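Side-chain contacts in Fe(2+) transporter FeoB (Escherichia coli, PDB 3I8S), which takes up ferrous iron across the inner membrane in a GTP-driven process, its N-terminal cytosolic domain, the part treated here, binding and slowly hydrolysing GTP: residues A[79-84]-A[109-114]; A[103-108]-A[115-120]; A[21-26]-A[154-159]. One frame throughout, in Å; residues are numbered along the deposited sequence. Where two conformers were deposited one is given.

Interaction 1 (A[79-84]-A[109-114])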
loop_
_atom_site.group_PDB
_atom_site.type_symbol
_atom_site.label_atom_id
_atom_site.label_comp_id
_atom_site.label_asym_id
_atom_site.label_seq_id
_atom_site.Cartn_x
_atom_site.Cartn_y
_atom_site.Cartn_z
ATOM N N HIS A 79 7.616 3.965 -7.287
ATOM C CA HIS A 79 7.854 3.867 -8.701
ATOM C C HIS A 79 7.490 2.448 -9.184
ATOM O O HIS A 79 6.845 2.280 -10.202
ATOM C CB HIS A 79 9.320 4.172 -8.963
ATOM C CG HIS A 79 9.742 3.929 -10.370
ATOM N ND1 HIS A 79 10.249 2.723 -10.791
ATOM C CD2 HIS A 79 9.662 4.705 -11.465
ATOM C CE1 HIS A 79 10.522 2.789 -12.074
ATOM N NE2 HIS A 79 10.180 3.982 -12.509
ATOM N N TYR A 80 7.882 1.428 -8.443
ATOM C CA TYR A 80 7.506 0.055 -8.831
ATOM C C TYR A 80 5.997 -0.141 -8.853
ATOM O O TYR A 80 5.409 -0.657 -9.795
ATOM C CB TYR A 80 8.096 -0.949 -7.864
ATOM C CG TYR A 80 7.843 -2.367 -8.303
ATOM C CD1 TYR A 80 8.631 -2.951 -9.292
ATOM C CD2 TYR A 80 6.804 -3.096 -7.750
ATOM C CE1 TYR A 80 8.370 -4.266 -9.722
ATOM C CE2 TYR A 80 6.534 -4.398 -8.151
ATOM C CZ TYR A 80 7.350 -4.984 -9.114
ATOM O OH TYR A 80 7.036 -6.272 -9.564
ATOM N N ILE A 81 5.362 0.348 -7.816
ATOM C CA ILE A 81 3.925 0.131 -7.644
ATOM C C ILE A 81 3.176 0.816 -8.816
ATOM O O ILE A 81 2.255 0.232 -9.398
ATOM C CB ILE A 81 3.497 0.549 -6.174
ATOM C CG1 ILE A 81 4.329 -0.203 -5.076
ATOM C CG2 ILE A 81 1.995 0.394 -5.927
ATOM C CD1 ILE A 81 3.887 -1.609 -4.704
ATOM N N LEU A 82 3.620 2.017 -9.240
ATOM C CA LEU A 82 3.004 2.750 -10.363
ATOM C C LEU A 82 3.387 2.210 -11.745
ATOM O O LEU A 82 2.804 2.577 -12.744
ATOM C CB LEU A 82 3.380 4.230 -10.324
ATOM C CG LEU A 82 2.836 5.127 -9.214
ATOM C CD1 LEU A 82 3.218 4.653 -7.850
ATOM C CD2 LEU A 82 3.328 6.546 -9.446
ATOM N N SER A 83 4.393 1.346 -11.798
ATOM C CA SER A 83 4.909 0.834 -13.058
ATOM C C SER A 83 3.946 -0.143 -13.700
ATOM O O SER A 83 3.965 -0.312 -14.922
ATOM C CB SER A 83 6.251 0.102 -12.847
ATOM O OG SER A 83 6.032 -1.171 -12.280
ATOM N N GLY A 84 3.129 -0.766 -12.872
ATOM C CA GLY A 84 2.142 -1.728 -13.371
ATOM C C GLY A 84 2.687 -3.122 -13.684
ATOM O O GLY A 84 2.030 -3.948 -14.334
ATOM N N LEU A 109 -4.332 0.855 -1.263
ATOM C CA LEU A 109 -5.754 0.629 -1.565
ATOM C C LEU A 109 -6.341 1.788 -2.391
ATOM O O LEU A 109 -7.159 1.576 -3.291
ATOM C CB LEU A 109 -6.507 0.442 -0.227
ATOM C CG LEU A 109 -6.143 -0.841 0.529
ATOM C CD1 LEU A 109 -6.799 -0.861 1.929
ATOM C CD2 LEU A 109 -6.519 -2.049 -0.285
ATOM N N GLU A 110 -5.922 3.004 -2.087
ATOM C CA GLU A 110 -6.355 4.172 -2.848
ATOM C C GLU A 110 -5.868 4.164 -4.307
ATOM O O GLU A 110 -6.548 4.698 -5.197
ATOM C CB GLU A 110 -5.919 5.458 -2.178
ATOM C CG GLU A 110 -6.640 5.773 -0.930
ATOM C CD GLU A 110 -6.503 7.225 -0.571
ATOM O OE1 GLU A 110 -5.362 7.699 -0.311
ATOM O OE2 GLU A 110 -7.528 7.899 -0.596
ATOM N N LEU A 111 -4.707 3.552 -4.548
ATOM C CA LEU A 111 -4.202 3.357 -5.921
ATOM C C LEU A 111 -4.984 2.273 -6.646
ATOM O O LEU A 111 -4.982 2.179 -7.896
ATOM C CB LEU A 111 -2.703 2.991 -5.887
ATOM C CG LEU A 111 -1.820 4.209 -5.689
ATOM C CD1 LEU A 111 -0.405 3.759 -5.274
ATOM C CD2 LEU A 111 -1.829 5.027 -6.983
ATOM N N GLY A 112 -5.666 1.442 -5.869
ATOM C CA GLY A 112 -6.530 0.439 -6.440
ATOM C C GLY A 112 -5.808 -0.814 -6.889
ATOM O O GLY A 112 -6.384 -1.621 -7.627
ATOM N N ILE A 113 -4.553 -0.998 -6.474
ATOM C CA ILE A 113 -3.810 -2.190 -6.920
ATOM C C ILE A 113 -4.310 -3.390 -6.089
ATOM O O ILE A 113 -4.484 -3.220 -4.878
ATOM C CB ILE A 113 -2.262 -2.124 -6.656
ATOM C CG1 ILE A 113 -1.652 -0.734 -6.890
ATOM C CG2 ILE A 113 -1.581 -3.242 -7.450
ATOM C CD1 ILE A 113 -1.768 -0.231 -8.242
ATOM N N PRO A 114 -4.593 -4.565 -6.721
ATOM C CA PRO A 114 -5.053 -5.718 -5.939
ATOM C C PRO A 114 -4.045 -6.035 -4.830
ATOM O O PRO A 114 -2.857 -6.091 -5.093
ATOM C CB PRO A 114 -5.092 -6.836 -6.955
ATOM C CG PRO A 114 -5.409 -6.130 -8.204
ATOM C CD PRO A 114 -4.598 -4.905 -8.157
#
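I81 meets L111 and I113 through one methyl, and every contact across this pair of segments is apolar. In one of the two deposited conformers of I81, its CG2 lies 3.9 Å from CG1 of I113 and 4.2 Å from CD1 of L111. L111 stands roughly perpendicular to I81, whereas I113 comes in on a slant. With chi1 of I81 at -55°, CG2 lies anti to the backbone N and projects from helix 72-83 toward the end of helix 98-111. A beta-branched residue suits this place because its second branch reaches across. L57, in a predicted GTP-binding segment, and L89 of strand 88-94 also pack on I81.

No polar bond crosses between the segments. S83 OG folds back to Y80 O over 2.6 Å, on a lone pair in the carbonyl plane, as a small hydroxyl residue can, and also bonds to D85 N; S83 N uses the same carbonyl oxygen. G112, at positive phi, closes helix 98-111 in a Schellman motif, after which the chain turns and brings I113 beside L111. The chemistry implies that, between these segments, hydrophobic burial alone joins helix 72-83 to the end of helix 98-111 and the loop that follows.

Interaction 2 (A[103-108]-A[115-120])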
loop_
_atom_site.group_PDB
_atom_site.type_symbol
_atom_site.label_atom_id
_atom_site.label_comp_id
_atom_site.label_asym_id
_atom_site.label_seq_id
_atom_site.Cartn_x
_atom_site.Cartn_y
_atom_site.Cartn_z
ATOM N N TYR A 103 -1.007 3.276 7.393
ATOM C CA TYR A 103 -0.886 4.459 6.509
ATOM C C TYR A 103 -0.497 3.992 5.100
ATOM O O TYR A 103 -1.108 4.364 4.089
ATOM C CB TYR A 103 0.077 5.468 7.073
ATOM C CG TYR A 103 0.002 6.788 6.350
ATOM C CD1 TYR A 103 -0.968 7.712 6.687
ATOM C CD2 TYR A 103 0.868 7.087 5.287
ATOM C CE1 TYR A 103 -1.075 8.908 6.019
ATOM C CE2 TYR A 103 0.783 8.295 4.614
ATOM C CZ TYR A 103 -0.218 9.195 4.985
ATOM O OH TYR A 103 -0.328 10.395 4.347
ATOM N N LEU A 104 0.531 3.158 5.031
ATOM C CA LEU A 104 0.950 2.558 3.767
ATOM C C LEU A 104 -0.172 1.753 3.095
ATOM O O LEU A 104 -0.469 1.924 1.943
ATOM C CB LEU A 104 2.148 1.639 3.998
ATOM C CG LEU A 104 2.722 0.951 2.750
ATOM C CD1 LEU A 104 3.159 1.923 1.635
ATOM C CD2 LEU A 104 3.954 0.060 3.200
ATOM N N THR A 105 -0.801 0.870 3.847
ATOM C CA THR A 105 -1.905 0.095 3.345
ATOM C C THR A 105 -2.977 0.954 2.644
ATOM O O THR A 105 -3.412 0.637 1.521
ATOM C CB THR A 105 -2.556 -0.716 4.484
ATOM O OG1 THR A 105 -1.553 -1.317 5.333
ATOM C CG2 THR A 105 -3.464 -1.772 3.868
ATOM N N LEU A 106 -3.396 2.014 3.300
ATOM C CA LEU A 106 -4.415 2.898 2.727
ATOM C C LEU A 106 -3.940 3.504 1.429
ATOM O O LEU A 106 -4.717 3.662 0.523
ATOM C CB LEU A 106 -4.905 3.954 3.684
ATOM C CG LEU A 106 -6.217 3.554 4.400
ATOM C CD1 LEU A 106 -6.122 2.223 5.073
ATOM C CD2 LEU A 106 -6.668 4.682 5.392
ATOM N N GLN A 107 -2.654 3.862 1.331
ATOM C CA GLN A 107 -2.130 4.399 0.075
ATOM C C GLN A 107 -2.247 3.380 -1.047
ATOM O O GLN A 107 -2.641 3.733 -2.155
ATOM C CB GLN A 107 -0.673 4.866 0.219
ATOM C CG GLN A 107 -0.483 5.993 1.229
ATOM C CD GLN A 107 0.293 7.205 0.669
ATOM O OE1 GLN A 107 1.535 7.227 0.657
ATOM N NE2 GLN A 107 -0.446 8.208 0.200
ATOM N N LEU A 108 -1.895 2.129 -0.773
ATOM C CA LEU A 108 -1.975 1.042 -1.760
ATOM C C LEU A 108 -3.407 0.843 -2.214
ATOM O O LEU A 108 -3.663 0.736 -3.400
ATOM C CB LEU A 108 -1.466 -0.288 -1.221
ATOM C CG LEU A 108 -0.047 -0.268 -0.711
ATOM C CD1 LEU A 108 0.195 -1.592 -0.093
ATOM C CD2 LEU A 108 0.875 0.041 -1.877
ATOM N N CYS A 115 -4.549 -6.160 -3.597
ATOM C CA CYS A 115 -3.730 -6.369 -2.395
ATOM C C CYS A 115 -4.237 -7.556 -1.599
ATOM O O CYS A 115 -5.440 -7.891 -1.631
ATOM C CB CYS A 115 -3.786 -5.135 -1.478
ATOM S SG CYS A 115 -2.880 -3.688 -2.036
ATOM N N ILE A 116 -3.300 -8.220 -0.933
ATOM C CA ILE A 116 -3.584 -9.121 0.142
ATOM C C ILE A 116 -2.797 -8.591 1.334
ATOM O O ILE A 116 -1.583 -8.370 1.216
ATOM C CB ILE A 116 -3.092 -10.546 -0.175
ATOM C CG1 ILE A 116 -3.906 -11.140 -1.352
ATOM C CG2 ILE A 116 -3.239 -11.421 1.092
ATOM C CD1 ILE A 116 -3.218 -12.296 -1.990
ATOM N N VAL A 117 -3.459 -8.358 2.470
ATOM C CA VAL A 117 -2.704 -8.025 3.701
ATOM C C VAL A 117 -2.257 -9.286 4.392
ATOM O O VAL A 117 -3.088 -10.187 4.710
ATOM C CB VAL A 117 -3.500 -7.122 4.679
ATOM C CG1 VAL A 117 -2.864 -7.041 6.042
ATOM C CG2 VAL A 117 -3.742 -5.773 4.048
ATOM N N ALA A 118 -0.967 -9.353 4.680
ATOM C CA ALA A 118 -0.452 -10.422 5.533
ATOM C C ALA A 118 -0.153 -9.826 6.907
ATOM O O ALA A 118 0.811 -9.066 7.064
ATOM C CB ALA A 118 0.773 -11.058 4.947
ATOM N N LEU A 119 -0.954 -10.241 7.882
ATOM C CA LEU A 119 -0.871 -9.740 9.239
ATOM C C LEU A 119 0.098 -10.573 10.050
ATOM O O LEU A 119 -0.131 -11.779 10.347
ATOM C CB LEU A 119 -2.272 -9.646 9.862
ATOM C CG LEU A 119 -2.472 -8.819 11.126
ATOM C CD1 LEU A 119 -2.252 -7.314 10.931
ATOM C CD2 LEU A 119 -3.891 -9.042 11.705
ATOM N N ASN A 120 1.183 -9.887 10.425
ATOM C CA ASN A 120 2.320 -10.445 11.123
ATOM C C ASN A 120 2.465 -9.983 12.585
ATOM O O ASN A 120 1.755 -9.104 13.044
ATOM C CB ASN A 120 3.585 -9.967 10.358
ATOM C CG ASN A 120 4.513 -11.057 10.067
ATOM O OD1 ASN A 120 4.382 -12.172 10.586
ATOM N ND2 ASN A 120 5.478 -10.773 9.218
#
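T105 touches V117 methyl to methyl, CG2 to CG2 at 4.0 Å, where helix 98-111 lies over strand 115-120 in the beta-alpha-beta unit that starts with strand 88-94. The two side chains are roughly perpendicular. T105 suits the place because its branches divide the work: with chi1 at -43° the methyl is anti to the backbone N and meets the strand, while OG1 is hydrogen-bonded to ND2 of N91 on strand 88-94. V117, beta-branched as is common in strands, offers a compact methyl to the helix.

One helical turn on, L108 faces C115. In one of the two deposited conformers of C115, SG lies 3.8 Å from CB of L108 and 4.2 Å from its CD1, so the thiol sits alongside the base and one branch of the leucine. There SG is anti to its carbonyl carbon (chi1 -73°), which carries the sulfur toward the helix; a short, polarisable side chain fits against the leucine's CB and CD1. L108 packs on L89 as well. Both pairs are buried and unlinked by hydrogen bonds, which implies that dispersion and hydrophobic burial do the holding between these two segments, while the T105-N91 bond ties the helix to strand 88-94.

Interaction 3 (A[21-26]-A[154-159])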
loop_
_atom_site.group_PDB
_atom_site.type_symbol
_atom_site.label_atom_id
_atom_site.label_comp_id
_atom_site.label_asym_id
_atom_site.label_seq_id
_atom_site.Cartn_x
_atom_site.Cartn_y
_atom_site.Cartn_z
ATOM N N ASN A 21 11.959 -14.615 2.686
ATOM C CA ASN A 21 12.853 -15.755 2.793
ATOM C C ASN A 21 12.103 -17.083 2.950
ATOM O O ASN A 21 12.486 -18.095 2.368
ATOM C CB ASN A 21 13.835 -15.528 3.940
ATOM C CG ASN A 21 14.876 -14.512 3.598
ATOM O OD1 ASN A 21 15.177 -14.304 2.421
ATOM N ND2 ASN A 21 15.471 -13.883 4.626
ATOM N N GLN A 22 11.013 -17.057 3.704
ATOM C CA GLN A 22 10.189 -18.243 3.912
ATOM C C GLN A 22 9.529 -18.698 2.619
ATOM O O GLN A 22 9.456 -19.890 2.342
ATOM C CB GLN A 22 9.113 -17.943 4.945
ATOM C CG GLN A 22 9.662 -17.926 6.339
ATOM C CD GLN A 22 8.669 -17.491 7.380
ATOM O OE1 GLN A 22 7.606 -16.948 7.079
ATOM N NE2 GLN A 22 9.039 -17.686 8.637
ATOM N N LEU A 23 9.056 -17.756 1.827
ATOM C CA LEU A 23 8.315 -18.074 0.590
ATOM C C LEU A 23 9.251 -18.586 -0.506
ATOM O O LEU A 23 8.952 -19.536 -1.210
ATOM C CB LEU A 23 7.566 -16.848 0.122
ATOM C CG LEU A 23 6.279 -16.568 0.903
ATOM C CD1 LEU A 23 5.737 -15.223 0.490
ATOM C CD2 LEU A 23 5.277 -17.695 0.628
ATOM N N THR A 24 10.419 -17.975 -0.602
ATOM C CA THR A 24 11.299 -18.170 -1.750
ATOM C C THR A 24 12.450 -19.135 -1.494
ATOM O O THR A 24 13.023 -19.647 -2.445
ATOM C CB THR A 24 11.878 -16.824 -2.276
ATOM O OG1 THR A 24 12.778 -16.234 -1.304
ATOM C CG2 THR A 24 10.745 -15.872 -2.607
ATOM N N GLY A 25 12.813 -19.374 -0.235
ATOM C CA GLY A 25 13.915 -20.271 0.082
ATOM C C GLY A 25 15.198 -19.867 -0.635
ATOM O O GLY A 25 15.586 -18.697 -0.610
ATOM N N SER A 26 15.806 -20.836 -1.307
ATOM C CA SER A 26 17.077 -20.666 -2.021
ATOM C C SER A 26 16.864 -20.034 -3.402
ATOM O O SER A 26 17.839 -19.642 -4.046
ATOM C CB SER A 26 17.793 -22.021 -2.173
ATOM O OG SER A 26 17.058 -22.894 -3.029
ATOM N N ARG A 154 1.097 -22.684 8.769
ATOM C CA ARG A 154 -0.329 -22.450 8.485
ATOM C C ARG A 154 -0.589 -21.126 7.819
ATOM O O ARG A 154 -1.362 -21.046 6.848
ATOM C CB ARG A 154 -1.149 -22.538 9.781
ATOM C CG ARG A 154 -1.424 -23.964 10.216
ATOM C CD ARG A 154 -1.864 -24.033 11.673
ATOM N NE ARG A 154 -3.241 -23.579 11.819
ATOM C CZ ARG A 154 -4.299 -24.363 12.055
ATOM N NH1 ARG A 154 -4.191 -25.679 12.139
ATOM N NH2 ARG A 154 -5.499 -23.810 12.189
ATOM N N GLY A 155 0.058 -20.071 8.324
ATOM C CA GLY A 155 -0.096 -18.734 7.736
ATOM C C GLY A 155 0.343 -18.691 6.284
ATOM O O GLY A 155 -0.356 -18.161 5.435
ATOM N N ILE A 156 1.488 -19.300 5.996
ATOM C CA ILE A 156 1.973 -19.370 4.641
ATOM C C ILE A 156 1.035 -20.114 3.714
ATOM O O ILE A 156 0.783 -19.668 2.586
ATOM C CB ILE A 156 3.417 -19.886 4.571
ATOM C CG1 ILE A 156 4.335 -18.745 5.043
ATOM C CG2 ILE A 156 3.779 -20.300 3.140
ATOM C CD1 ILE A 156 5.761 -18.929 4.667
ATOM N N GLU A 157 0.478 -21.204 4.188
ATOM C CA GLU A 157 -0.502 -21.929 3.396
ATOM C C GLU A 157 -1.778 -21.125 3.128
ATOM O O GLU A 157 -2.260 -21.124 2.010
ATOM C CB GLU A 157 -0.791 -23.295 4.012
ATOM C CG GLU A 157 0.455 -24.229 3.939
ATOM C CD GLU A 157 1.111 -24.250 2.531
ATOM O OE1 GLU A 157 0.425 -24.717 1.573
ATOM O OE2 GLU A 157 2.267 -23.742 2.361
ATOM N N ALA A 158 -2.292 -20.417 4.137
ATOM C CA ALA A 158 -3.442 -19.510 3.951
ATOM C C ALA A 158 -3.130 -18.354 2.984
ATOM O O ALA A 158 -3.993 -17.926 2.191
ATOM C CB ALA A 158 -3.932 -18.983 5.277
ATOM N N LEU A 159 -1.901 -17.835 3.035
ATOM C CA LEU A 159 -1.489 -16.798 2.121
ATOM C C LEU A 159 -1.491 -17.316 0.668
ATOM O O LEU A 159 -1.953 -16.612 -0.249
ATOM C CB LEU A 159 -0.082 -16.290 2.491
ATOM C CG LEU A 159 0.510 -15.122 1.684
ATOM C CD1 LEU A 159 -0.463 -13.920 1.745
ATOM C CD2 LEU A 159 1.966 -14.803 2.219
#
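A chi1 of -75° at I156 sets CG2 anti to the backbone N and CG1 anti to the carbonyl carbon, and chi2 of -163° extends the chain to CD1, giving the residue two separate methyls to present to Q22 and L23. This is helix-helix packing on one face of the P-loop GTPase fold: helix 16-24, which begins in the GTP-binding P-loop, lies beside helix 154-164, which follows the GTP-binding residues V149, S150 and T151.

CG2 of I156 faces CD2 of L23 at 3.9 Å, the two side chains lying side by side and running antiparallel. L23 is suited to the buried side because its fork supplies a second methyl, CD1, to CD2 of L159, 4.2 Å away, the L23 and L159 side chains meeting nearly perpendicular. It also rests on L54 of strand 51-56, while L19, a turn earlier, touches both I156 and L159.

At the exposed margin stands Q22, whose aliphatic base can cover a hydrophobic methyl. Beyond CG its chain is extended (chi2 174°) and passes I156 on a slant. CD1 of I156 lies 3.5 Å from CB and 3.6 Å from OE1 of Q22.

Overall arrangement
From the N terminus, the chain first reaches residues 21-26, on the helix that begins in the P-loop; interaction 3 closes the longest loop when residues 154-159 return to it, with 127 residues between. Both other contacts nest inside that loop. They cross each other: the order is 79-84, 103-108, 109-114, 115-120, so interaction 2 opens before interaction 1 has closed. Sharing helix 98-111, these two touch directly, CG2 of I81 lying 4.2 Å from CD2 of L108. Interactions 2 and 3 meet through strand 115-120, where I116 CG2 is 3.8 Å from L159 CD1. Interactions 1 and 3 do not touch. Together they join four helices and a strand one in from the edge of the sheet.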